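Local atomic coordinates of C-C motif chemokine 1 (Homo sapiens, PDB entry 4OIJ), a protein that is a secreted cytokine that binds the receptor CCR8 and attracts monocytes but not neutrophils. Residues P7-C12 and N30-C35; I25-N30 and R67-K72; L40-K45 and G57-H62. All coordinates share one frame; numbering follows the deposited sequence. Where two conformers were deposited one is given.

Contact 1 of 3, residues P7-C12 and N30-C35; sequences PFSRCC and NTSSIC. With SO4 (sulfate ion), chain H; SO4 (sulfate ion), chain I; SO4 (sulfate ion), chain E; SO4 (sulfate ion), chain G.
Cys11 and Cys35 are joined by a disulfide, the first conserved bridge of the CC chemokine fold, which ties strand 9-11 to the loop after strand 25-30. Two hydrogen bonds lie beside it: Ser32 N gives to Arg10 O at 3.0 Å, in the carbonyl plane, and Arg10 N gives to Ser32 OG at 2.8 Å, nearly straight at 163°. Ser32 OG, standing beside its own backbone N (chi1 -53°), also rests on Ser9 CA. On the buried side the Thr31 methyl CG2 meets Cys12 SG, itself bridged to Cys51, while Thr31 OG1 bonds to Ser36 O.

The other side is wet and ionic. The extended Arg10 side chain leads away from the loop; its NE and NH1 hold one sulfate ion, NH1 a second, and a water links NH2 to Asn30 O. A leucine in place of Arg10 would probably lose the guanidinium grip on both sulfates and the water link to Asn30 O. Strand 9-11 pairs antiparallel with a strand of the second subunit, so the sheet runs on across the interface, and Phe13 of that subunit packs on Ser9, Cys11 and Ile34. Within the disulfide, Cys11 SG and Cys35 SG lie 2.0 Å apart, with the bridge twisted to -92°.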
loop_
_atom_site.group_PDB
_atom_site.type_symbol
_atom_site.label_atom_id
_atom_site.label_comp_id
_atom_site.label_asym_id
_atom_site.label_seq_id
_atom_site.Cartn_x
_atom_site.Cartn_y
_atom_site.Cartn_z
ATOM N N PRO A 7 -7.437 -7.272 0.503
ATOM C CA PRO A 7 -6.573 -6.090 0.396
ATOM C C PRO A 7 -5.099 -6.355 0.517
ATOM O O PRO A 7 -4.716 -7.281 1.208
ATOM C CB PRO A 7 -7.057 -5.177 1.524
ATOM C CG PRO A 7 -8.448 -5.614 1.806
ATOM C CD PRO A 7 -8.473 -7.089 1.544
ATOM N N PHE A 8 -4.276 -5.549 -0.157
ATOM C CA PHE A 8 -2.843 -5.681 -0.032
ATOM C C PHE A 8 -2.481 -5.130 1.322
ATOM O O PHE A 8 -3.272 -4.395 1.934
ATOM C CB PHE A 8 -2.097 -4.970 -1.165
ATOM C CG PHE A 8 -2.396 -3.499 -1.281
ATOM C CD1 PHE A 8 -1.778 -2.579 -0.441
ATOM C CD2 PHE A 8 -3.336 -3.034 -2.198
ATOM C CE1 PHE A 8 -2.086 -1.223 -0.517
ATOM C CE2 PHE A 8 -3.639 -1.668 -2.281
ATOM C CZ PHE A 8 -3.021 -0.776 -1.436
ATOM N N SER A 9 -1.321 -5.500 1.804
ATOM C CA SER A 9 -0.870 -5.019 3.097
ATOM C C SER A 9 0.042 -3.827 2.832
ATOM O O SER A 9 0.754 -3.845 1.833
ATOM C CB SER A 9 -0.073 -6.116 3.822
ATOM O OG SER A 9 -0.813 -7.314 3.970
ATOM N N ARG A 10 0.103 -2.857 3.752
ATOM C CA ARG A 10 1.043 -1.726 3.654
ATOM C C ARG A 10 2.182 -1.989 4.612
ATOM O O ARG A 10 1.973 -2.023 5.836
ATOM C CB ARG A 10 0.376 -0.376 3.973
ATOM C CG ARG A 10 -0.507 0.094 2.831
ATOM C CD ARG A 10 -1.031 1.504 3.068
ATOM N NE ARG A 10 -2.116 1.821 2.142
ATOM C CZ ARG A 10 -3.370 1.409 2.285
ATOM N NH1 ARG A 10 -4.285 1.735 1.388
ATOM N NH2 ARG A 10 -3.716 0.661 3.326
ATOM N N CYS A 11 3.382 -2.224 4.075
ATOM C CA CYS A 11 4.509 -2.576 4.932
ATOM C C CYS A 11 5.659 -1.604 4.789
ATOM O O CYS A 11 5.862 -1.035 3.712
ATOM C CB CYS A 11 4.966 -4.001 4.667
ATOM S SG CYS A 11 3.629 -5.219 4.700
ATOM N N CYS A 12 6.395 -1.422 5.873
ATOM C CA CYS A 12 7.542 -0.520 5.904
ATOM C C CYS A 12 8.730 -1.350 6.190
ATOM O O CYS A 12 8.889 -1.782 7.338
ATOM C CB CYS A 12 7.351 0.537 6.986
ATOM S SG CYS A 12 6.251 1.873 6.502
ATOM N N ASN A 30 -1.158 3.428 10.034
ATOM C CA ASN A 30 -0.394 2.371 10.670
ATOM C C ASN A 30 -0.057 1.374 9.561
ATOM O O ASN A 30 -0.775 1.311 8.555
ATOM C CB ASN A 30 -1.225 1.683 11.731
ATOM C CG ASN A 30 -1.319 2.495 12.979
ATOM O OD1 ASN A 30 -0.338 2.714 13.697
ATOM N ND2 ASN A 30 -2.503 2.971 13.254
ATOM N N THR A 31 1.037 0.625 9.721
ATOM C CA THR A 31 1.374 -0.442 8.770
ATOM C C THR A 31 0.366 -1.586 9.056
ATOM O O THR A 31 -0.137 -1.687 10.177
ATOM C CB THR A 31 2.784 -0.981 9.047
ATOM O OG1 THR A 31 2.830 -1.352 10.409
ATOM C CG2 THR A 31 3.877 0.028 8.773
ATOM N N SER A 32 0.118 -2.462 8.096
ATOM C CA SER A 32 -0.798 -3.603 8.310
ATOM C C SER A 32 -0.206 -4.527 9.387
ATOM O O SER A 32 1.019 -4.726 9.425
ATOM C CB SER A 32 -1.006 -4.364 7.010
ATOM O OG SER A 32 -1.416 -3.469 5.995
ATOM N N SER A 33 -1.073 -5.041 10.294
ATOM C CA SER A 33 -0.701 -5.872 11.440
ATOM C C SER A 33 0.118 -7.110 11.138
ATOM O O SER A 33 0.914 -7.503 11.988
ATOM C CB SER A 33 -1.924 -6.228 12.273
ATOM O OG SER A 33 -2.394 -5.092 12.980
ATOM N N ILE A 34 -0.061 -7.733 9.947
ATOM C CA ILE A 34 0.703 -8.937 9.546
ATOM C C ILE A 34 2.215 -8.649 9.400
ATOM O O ILE A 34 3.041 -9.542 9.636
ATOM C CB ILE A 34 0.105 -9.591 8.271
ATOM C CG1 ILE A 34 0.725 -10.984 7.987
ATOM C CG2 ILE A 34 0.183 -8.628 7.038
ATOM C CD1 ILE A 34 -0.187 -12.014 7.385
ATOM N N CYS A 35 2.555 -7.409 9.015
ATOM C CA CYS A 35 3.936 -6.970 8.780
ATOM C C CYS A 35 4.257 -5.731 9.638
ATOM O O CYS A 35 5.058 -4.895 9.204
ATOM C CB CYS A 35 4.120 -6.668 7.290
ATOM S SG CYS A 35 3.084 -5.308 6.670
HETATM S S SO4 H . -2.490 3.015 -1.291
HETATM O O1 SO4 H . -2.001 2.704 -2.661
HETATM O O2 SO4 H . -1.989 2.023 -0.404
HETATM O O3 SO4 H . -1.983 4.344 -0.796
HETATM O O4 SO4 H . -3.964 2.964 -1.307
HETATM S S SO4 I . -4.867 2.229 10.993
HETATM O O1 SO4 I . -4.738 1.894 12.425
HETATM O O2 SO4 I . -4.381 1.085 10.178
HETATM O O3 SO4 I . -6.286 2.471 10.702
HETATM O O4 SO4 I . -4.103 3.441 10.653
HETATM S S SO4 E . -4.719 -4.480 8.821
HETATM O O1 SO4 E . -3.643 -5.229 9.459
HETATM O O2 SO4 E . -5.972 -5.266 8.923
HETATM O O3 SO4 E . -4.894 -3.192 9.506
HETATM O O4 SO4 E . -4.389 -4.242 7.393
HETATM S S SO4 G . -7.442 2.287 3.158
HETATM O O1 SO4 G . -7.124 0.999 2.514
HETATM O O2 SO4 G . -8.560 2.088 4.100
HETATM O O3 SO4 G . -6.264 2.768 3.892
HETATM O O4 SO4 G . -7.798 3.272 2.126
HETATM O O HOH W 1 -4.270 -3.520 4.243
HETATM O O HOH W 2 -2.668 0.303 6.358
HETATM O O HOH W 3 5.776 -2.645 8.287
#

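Contact 2 of 3, residues I25-N30 and R67-K72; sequences ILCYRN and RHCPSK. With SO4 (sulfate ion), chain J; SO4 (sulfate ion), chain I; SO4 (sulfate ion), chain G.
This is a covalent tether reinforced by a single beta bridge: the tail that follows helix 57-64 is fastened across strand 25-30, an outermost strand of the three-stranded antiparallel sheet. Cys27 SG and Cys69 SG are bonded at 2.1 Å. Beside the disulfide, Tyr28 uses both backbone polar atoms: its N gives to Arg67 O at 3.2 Å, in the carbonyl plane, and its O takes Cys69 N at 2.9 Å from 42° above the plane.

The Tyr28 ring, at chi1 78°, lies between its own N and carbonyl carbon and turns back to the tail. It meets the His68 imidazole obliquely, planes 47° apart, with CZ over one imidazole face near the rim; Tyr28 OH and His68 NE2 are 2.9 Å apart. Asn30 ND2 comes to the edge of that imidazole, 3.1 Å from His68 CE1, and also gives to a sulfate ion. A second sulfate accepts from His68 N and Arg67 NH2.

Further along, in the conformer given, Arg29 runs extended past Cys69, whose CB lies over the centre of one guanidinium face, and Arg29 NH2 makes a weak, doubtful bond to Pro70 O. Arg63 of the helix and Leu66 of the loop after it pack on Tyr28, and Lys43 of the neighbouring strand touches both half-cystines. Besides the two disulfides of the CC motif, CCL1 thus carries a third, Cys27-Cys69, which pins its C-terminal tail to the first strand of the chemokine sheet.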
loop_
_atom_site.group_PDB
_atom_site.type_symbol
_atom_site.label_atom_id
_atom_site.label_comp_id
_atom_site.label_asym_id
_atom_site.label_seq_id
_atom_site.Cartn_x
_atom_site.Cartn_y
_atom_site.Cartn_z
ATOM N N ILE A 25 3.984 17.020 6.728
ATOM C CA ILE A 25 3.119 15.830 6.846
ATOM C C ILE A 25 1.651 16.215 6.936
ATOM O O ILE A 25 1.301 17.108 7.703
ATOM C CB ILE A 25 3.534 14.962 8.078
ATOM C CG1 ILE A 25 5.063 14.684 8.128
ATOM C CG2 ILE A 25 2.736 13.658 8.145
ATOM C CD1 ILE A 25 5.651 14.336 9.533
ATOM N N LEU A 26 0.785 15.462 6.226
ATOM C CA LEU A 26 -0.660 15.660 6.245
ATOM C C LEU A 26 -1.297 14.852 7.364
ATOM O O LEU A 26 -2.108 15.383 8.113
ATOM C CB LEU A 26 -1.281 15.206 4.914
ATOM C CG LEU A 26 -1.069 16.071 3.684
ATOM C CD1 LEU A 26 -1.516 15.327 2.455
ATOM C CD2 LEU A 26 -1.859 17.376 3.778
ATOM N N CYS A 27 -0.921 13.549 7.467
ATOM C CA CYS A 27 -1.524 12.570 8.365
ATOM C C CYS A 27 -0.670 11.305 8.428
ATOM O O CYS A 27 0.287 11.167 7.666
ATOM C CB CYS A 27 -2.946 12.252 7.880
ATOM S SG CYS A 27 -3.052 11.741 6.131
ATOM N N TYR A 28 -1.031 10.366 9.311
ATOM C CA TYR A 28 -0.331 9.092 9.411
ATOM C C TYR A 28 -1.266 7.872 9.309
ATOM O O TYR A 28 -2.441 7.954 9.666
ATOM C CB TYR A 28 0.524 9.010 10.701
ATOM C CG TYR A 28 -0.275 8.707 11.948
ATOM C CD1 TYR A 28 -0.485 7.393 12.365
ATOM C CD2 TYR A 28 -0.873 9.727 12.682
ATOM C CE1 TYR A 28 -1.234 7.106 13.503
ATOM C CE2 TYR A 28 -1.599 9.454 13.839
ATOM C CZ TYR A 28 -1.784 8.140 14.241
ATOM O OH TYR A 28 -2.537 7.853 15.357
ATOM N N ARG A 29 -0.714 6.758 8.828
ATOM C CA ARG A 29 -1.385 5.459 8.700
ATOM C C ARG A 29 -0.534 4.444 9.456
ATOM O O ARG A 29 0.700 4.585 9.486
ATOM C CB ARG A 29 -1.451 5.000 7.228
ATOM C CG ARG A 29 -2.486 5.699 6.352
ATOM C CD ARG A 29 -2.727 4.930 5.055
ATOM N NE ARG A 29 -3.346 5.763 4.019
ATOM C CZ ARG A 29 -4.656 5.918 3.848
ATOM N NH1 ARG A 29 -5.516 5.306 4.652
ATOM N NH2 ARG A 29 -5.115 6.697 2.879
ATOM N N ASN A 30 -1.158 3.428 10.034
ATOM C CA ASN A 30 -0.394 2.371 10.670
ATOM C C ASN A 30 -0.057 1.374 9.561
ATOM O O ASN A 30 -0.775 1.311 8.555
ATOM C CB ASN A 30 -1.225 1.683 11.731
ATOM C CG ASN A 30 -1.319 2.495 12.979
ATOM O OD1 ASN A 30 -0.338 2.714 13.697
ATOM N ND2 ASN A 30 -2.503 2.971 13.254
ATOM N N ARG A 67 -3.446 13.679 12.756
ATOM C CA ARG A 67 -4.633 12.813 12.735
ATOM C C ARG A 67 -4.364 11.598 11.799
ATOM O O ARG A 67 -3.431 11.654 10.994
ATOM C CB ARG A 67 -5.867 13.598 12.276
ATOM C CG ARG A 67 -6.128 14.849 13.136
ATOM C CD ARG A 67 -7.587 15.079 13.392
ATOM N NE ARG A 67 -7.806 16.081 14.436
ATOM C CZ ARG A 67 -8.100 15.799 15.703
ATOM N NH1 ARG A 67 -8.300 16.777 16.576
ATOM N NH2 ARG A 67 -8.182 14.538 16.109
ATOM N N HIS A 68 -5.163 10.503 11.928
ATOM C CA HIS A 68 -5.080 9.299 11.082
ATOM C C HIS A 68 -5.516 9.677 9.666
ATOM O O HIS A 68 -6.482 10.431 9.528
ATOM C CB HIS A 68 -6.038 8.218 11.609
ATOM C CG HIS A 68 -5.393 7.217 12.506
ATOM N ND1 HIS A 68 -4.849 6.043 12.008
ATOM C CD2 HIS A 68 -5.229 7.241 13.849
ATOM C CE1 HIS A 68 -4.358 5.406 13.058
ATOM N NE2 HIS A 68 -4.562 6.084 14.188
ATOM N N CYS A 69 -4.821 9.170 8.618
ATOM C CA CYS A 69 -5.180 9.470 7.218
ATOM C C CYS A 69 -6.576 8.979 6.904
ATOM O O CYS A 69 -6.885 7.857 7.294
ATOM C CB CYS A 69 -4.178 8.862 6.245
ATOM S SG CYS A 69 -2.607 9.735 6.133
ATOM N N PRO A 70 -7.437 9.781 6.230
ATOM C CA PRO A 70 -8.788 9.282 5.914
ATOM C C PRO A 70 -8.778 8.279 4.769
ATOM O O PRO A 70 -7.869 8.257 3.949
ATOM C CB PRO A 70 -9.580 10.554 5.565
ATOM C CG PRO A 70 -8.553 11.514 5.087
ATOM C CD PRO A 70 -7.235 11.159 5.726
ATOM N N SER A 71 -9.825 7.469 4.725
ATOM C CA SER A 71 -10.078 6.436 3.735
ATOM C C SER A 71 -11.434 6.736 3.148
ATOM O O SER A 71 -12.147 7.602 3.663
ATOM C CB SER A 71 -10.126 5.084 4.423
ATOM O OG SER A 71 -10.656 4.119 3.537
ATOM N N LYS A 72 -11.813 5.979 2.111
ATOM C CA LYS A 72 -13.105 6.093 1.439
ATOM C C LYS A 72 -13.731 4.702 1.269
ATOM O O LYS A 72 -13.163 3.701 1.721
ATOM C CB LYS A 72 -12.933 6.787 0.069
ATOM C CG LYS A 72 -11.537 6.647 -0.577
ATOM C CD LYS A 72 -11.517 6.941 -2.081
ATOM C CE LYS A 72 -11.867 8.353 -2.492
ATOM N NZ LYS A 72 -11.976 8.471 -3.969
HETATM S S SO4 J . -7.338 10.792 14.688
HETATM O O1 SO4 J . -7.445 12.213 14.954
HETATM O O2 SO4 J . -8.163 10.056 15.699
HETATM O O3 SO4 J . -7.852 10.572 13.308
HETATM O O4 SO4 J . -5.904 10.374 14.792
HETATM S S SO4 I . -4.867 2.229 10.993
HETATM O O1 SO4 I . -4.738 1.894 12.425
HETATM O O2 SO4 I . -4.381 1.085 10.178
HETATM O O3 SO4 I . -6.286 2.471 10.702
HETATM O O4 SO4 I . -4.103 3.441 10.653
HETATM S S SO4 G . -7.442 2.287 3.158
HETATM O O1 SO4 G . -7.124 0.999 2.514
HETATM O O2 SO4 G . -8.560 2.088 4.100
HETATM O O3 SO4 G . -6.264 2.768 3.892
HETATM O O4 SO4 G . -7.798 3.272 2.126
HETATM O O HOH W 4 -2.917 15.115 10.449
HETATM O O HOH W 5 -3.442 4.442 16.128
#

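Contact 3 of 3, residues L40-K45 and G57-H62; sequences LIFKLK and GWVQRH. With SO4 (sulfate ion), chain F; SO4 (sulfate ion), chain M; SO4 (sulfate ion), chain K.
With CG anti to the carbonyl carbon (chi1 -69°), the Phe42 ring reaches from strand 40-44 to the helix, where Val59, its CG1 anti to the backbone N at 178°, turns that methyl to the ring. Phe42 CZ and Val59 CG1 touch at 3.7 Å. The same methyl also meets Leu40 CD2 at 3.7 Å, the two side chains sliding past each other in opposite directions, so one branch of valine fills the space beside two residues of the same sheet face.

Phe42 CZ carries most of the rest. His62 CB, one helical turn on from Val59, lies 3.7 Å from it, the two side chains crossing at about a right angle, and Val59 O lies in the plane of the phenyl ring, at its edge. Trp58 brings the far end of its indole, CZ3, to 3.8 Å from Phe42 CE2 in an oblique approach. Within the helix that indole is laid flat: Val59 CG2 sits 3.4 Å above its plane, over the centre, and Trp58 CE3 in turn lies over one face of the His62 imidazole. His62 NE2 is spent on Ile20 O, which helps to fix the ring's rotation. Ile25 and Ala52 from the flanking strands pack on Phe42.

All the contacts between these strand and helix residues are apolar or van der Waals; polar groups gather on the outer side, where Arg61 holds two sulfate ions and Gly57 N and Trp58 N, at the helix start, each give to a sulfate. The axes of strand 40-44 and helix segment 57-62 pass 10.6 Å apart at 59°. A C-terminal helix laid aslant across a three-stranded antiparallel sheet, with its apolar side forming the core, is the hallmark of the chemokine fold.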
loop_
_atom_site.group_PDB
_atom_site.type_symbol
_atom_site.label_atom_id
_atom_site.label_comp_id
_atom_site.label_asym_id
_atom_site.label_seq_id
_atom_site.Cartn_x
_atom_site.Cartn_y
_atom_site.Cartn_z
ATOM N N LEU A 40 5.519 3.297 11.096
ATOM C CA LEU A 40 4.425 4.258 10.960
ATOM C C LEU A 40 4.554 4.848 9.551
ATOM O O LEU A 40 5.679 5.146 9.123
ATOM C CB LEU A 40 4.708 5.418 11.962
ATOM C CG LEU A 40 3.544 6.000 12.724
ATOM C CD1 LEU A 40 3.290 5.209 13.994
ATOM C CD2 LEU A 40 3.828 7.422 13.114
ATOM N N ILE A 41 3.443 5.080 8.851
ATOM C CA ILE A 41 3.536 5.753 7.559
ATOM C C ILE A 41 3.067 7.216 7.735
ATOM O O ILE A 41 1.977 7.453 8.264
ATOM C CB ILE A 41 2.705 5.029 6.472
ATOM C CG1 ILE A 41 3.083 3.532 6.372
ATOM C CG2 ILE A 41 2.790 5.752 5.102
ATOM C CD1 ILE A 41 1.831 2.656 5.850
ATOM N N PHE A 42 3.882 8.186 7.300
ATOM C CA PHE A 42 3.456 9.563 7.275
ATOM C C PHE A 42 3.082 9.883 5.829
ATOM O O PHE A 42 3.861 9.598 4.910
ATOM C CB PHE A 42 4.580 10.509 7.719
ATOM C CG PHE A 42 4.949 10.422 9.175
ATOM C CD1 PHE A 42 4.010 10.716 10.166
ATOM C CD2 PHE A 42 6.263 10.160 9.562
ATOM C CE1 PHE A 42 4.370 10.708 11.517
ATOM C CE2 PHE A 42 6.624 10.166 10.911
ATOM C CZ PHE A 42 5.676 10.426 11.881
ATOM N N LYS A 43 1.909 10.489 5.627
ATOM C CA LYS A 43 1.474 10.934 4.302
ATOM C C LYS A 43 1.997 12.326 4.155
ATOM O O LYS A 43 1.764 13.151 5.029
ATOM C CB LYS A 43 -0.060 10.920 4.173
ATOM C CG LYS A 43 -0.551 11.275 2.765
ATOM C CD LYS A 43 -2.068 11.465 2.658
ATOM C CE LYS A 43 -2.506 11.433 1.212
ATOM N NZ LYS A 43 -1.952 12.572 0.431
ATOM N N LEU A 44 2.783 12.572 3.116
ATOM C CA LEU A 44 3.359 13.894 2.883
ATOM C C LEU A 44 2.522 14.641 1.825
ATOM O O LEU A 44 1.474 14.146 1.389
ATOM C CB LEU A 44 4.849 13.785 2.473
ATOM C CG LEU A 44 5.808 12.998 3.411
ATOM C CD1 LEU A 44 7.160 12.772 2.764
ATOM C CD2 LEU A 44 6.010 13.701 4.731
ATOM N N LYS A 45 2.952 15.844 1.442
ATOM C CA LYS A 45 2.228 16.650 0.454
ATOM C C LYS A 45 2.301 16.028 -0.949
ATOM O O LYS A 45 3.123 15.129 -1.189
ATOM C CB LYS A 45 2.717 18.101 0.479
ATOM C CG LYS A 45 2.779 18.709 1.889
ATOM C CD LYS A 45 1.418 18.813 2.591
ATOM C CE LYS A 45 1.537 19.046 4.082
ATOM N NZ LYS A 45 1.754 20.482 4.418
ATOM N N GLY A 57 12.290 8.704 18.758
ATOM C CA GLY A 57 11.737 9.874 19.442
ATOM C C GLY A 57 10.862 10.825 18.652
ATOM O O GLY A 57 9.708 11.024 19.025
ATOM N N TRP A 58 11.403 11.434 17.572
ATOM C CA TRP A 58 10.707 12.429 16.737
ATOM C C TRP A 58 9.417 11.930 16.088
ATOM O O TRP A 58 8.456 12.694 15.972
ATOM C CB TRP A 58 11.649 13.058 15.694
ATOM C CG TRP A 58 12.150 12.131 14.610
ATOM C CD1 TRP A 58 13.351 11.478 14.582
ATOM C CD2 TRP A 58 11.503 11.840 13.350
ATOM N NE1 TRP A 58 13.469 10.750 13.415
ATOM C CE2 TRP A 58 12.360 10.975 12.629
ATOM C CE3 TRP A 58 10.302 12.270 12.740
ATOM C CZ2 TRP A 58 12.055 10.526 11.334
ATOM C CZ3 TRP A 58 9.993 11.815 11.463
ATOM C CH2 TRP A 58 10.852 10.936 10.783
ATOM N N VAL A 59 9.410 10.648 15.663
ATOM C CA VAL A 59 8.277 9.985 15.031
ATOM C C VAL A 59 7.068 9.968 15.986
ATOM O O VAL A 59 5.949 10.244 15.556
ATOM C CB VAL A 59 8.658 8.566 14.552
ATOM C CG1 VAL A 59 7.458 7.846 13.929
ATOM C CG2 VAL A 59 9.834 8.619 13.583
ATOM N N GLN A 60 7.322 9.642 17.269
ATOM C CA GLN A 60 6.338 9.566 18.353
ATOM C C GLN A 60 5.702 10.930 18.613
ATOM O O GLN A 60 4.479 11.016 18.737
ATOM C CB GLN A 60 6.999 9.042 19.643
ATOM C CG GLN A 60 7.457 7.588 19.571
ATOM C CD GLN A 60 8.243 7.132 20.783
ATOM O OE1 GLN A 60 9.030 7.882 21.388
ATOM N NE2 GLN A 60 8.080 5.864 21.136
ATOM N N ARG A 61 6.537 11.987 18.693
ATOM C CA ARG A 61 6.092 13.363 18.927
ATOM C C ARG A 61 5.313 13.918 17.736
ATOM O O ARG A 61 4.367 14.667 17.940
ATOM C CB ARG A 61 7.260 14.291 19.311
ATOM C CG ARG A 61 8.157 13.719 20.411
ATOM C CD ARG A 61 9.120 14.722 20.976
ATOM N NE ARG A 61 10.113 15.207 20.015
ATOM C CZ ARG A 61 11.276 14.618 19.759
ATOM N NH1 ARG A 61 11.592 13.468 20.344
ATOM N NH2 ARG A 61 12.137 15.178 18.918
ATOM N N HIS A 62 5.709 13.544 16.499
ATOM C CA HIS A 62 5.031 13.935 15.256
ATOM C C HIS A 62 3.641 13.273 15.223
ATOM O O HIS A 62 2.653 13.941 14.908
ATOM C CB HIS A 62 5.854 13.491 14.022
ATOM C CG HIS A 62 6.983 14.409 13.631
ATOM N ND1 HIS A 62 7.611 15.233 14.549
ATOM C CD2 HIS A 62 7.592 14.558 12.432
ATOM C CE1 HIS A 62 8.553 15.878 13.875
ATOM N NE2 HIS A 62 8.585 15.501 12.600
HETATM S S SO4 F . 14.892 12.741 18.233
HETATM O O1 SO4 F . 14.180 13.351 19.365
HETATM O O2 SO4 F . 14.312 11.424 17.941
HETATM O O3 SO4 F . 14.831 13.634 17.046
HETATM O O4 SO4 F . 16.329 12.582 18.604
HETATM S S SO4 M . 9.925 17.841 17.711
HETATM O O1 SO4 M . 11.222 17.179 17.455
HETATM O O2 SO4 M . 9.169 17.059 18.684
HETATM O O3 SO4 M . 10.148 19.194 18.251
HETATM O O4 SO4 M . 9.156 17.975 16.445
HETATM S S SO4 K . 15.074 8.020 20.448
HETATM O O1 SO4 K . 16.227 7.577 21.259
HETATM O O2 SO4 K . 13.840 7.425 20.982
HETATM O O3 SO4 K . 14.977 9.479 20.489
HETATM O O4 SO4 K . 15.273 7.603 19.066
#

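Overall arrangement
Contact 3 is the buried, apolar centre, packing helix 57-62 on the middle strand of the sheet, whereas contacts 1 and 2 are partly buried and joined by disulfides and backbone hydrogen bonds; sulfate ions, probably from the crystallisation liquor, sit on the outer side of all three. Contact 2 encloses contact 3 along the chain, and strands 25-30 and 39-44, one from each, are sheet neighbours. Contacts 1 and 2 share Asn30, and two sulfate ions touch both, one of them held by Arg10 and Ser71. Contact 1 lies on the opposite side of the chain's centre from contact 3, yet touches it where Cys12 and Arg10 pack on Ile41. Of the three, contact 1 is the one whose strand continues into the second subunit's sheet.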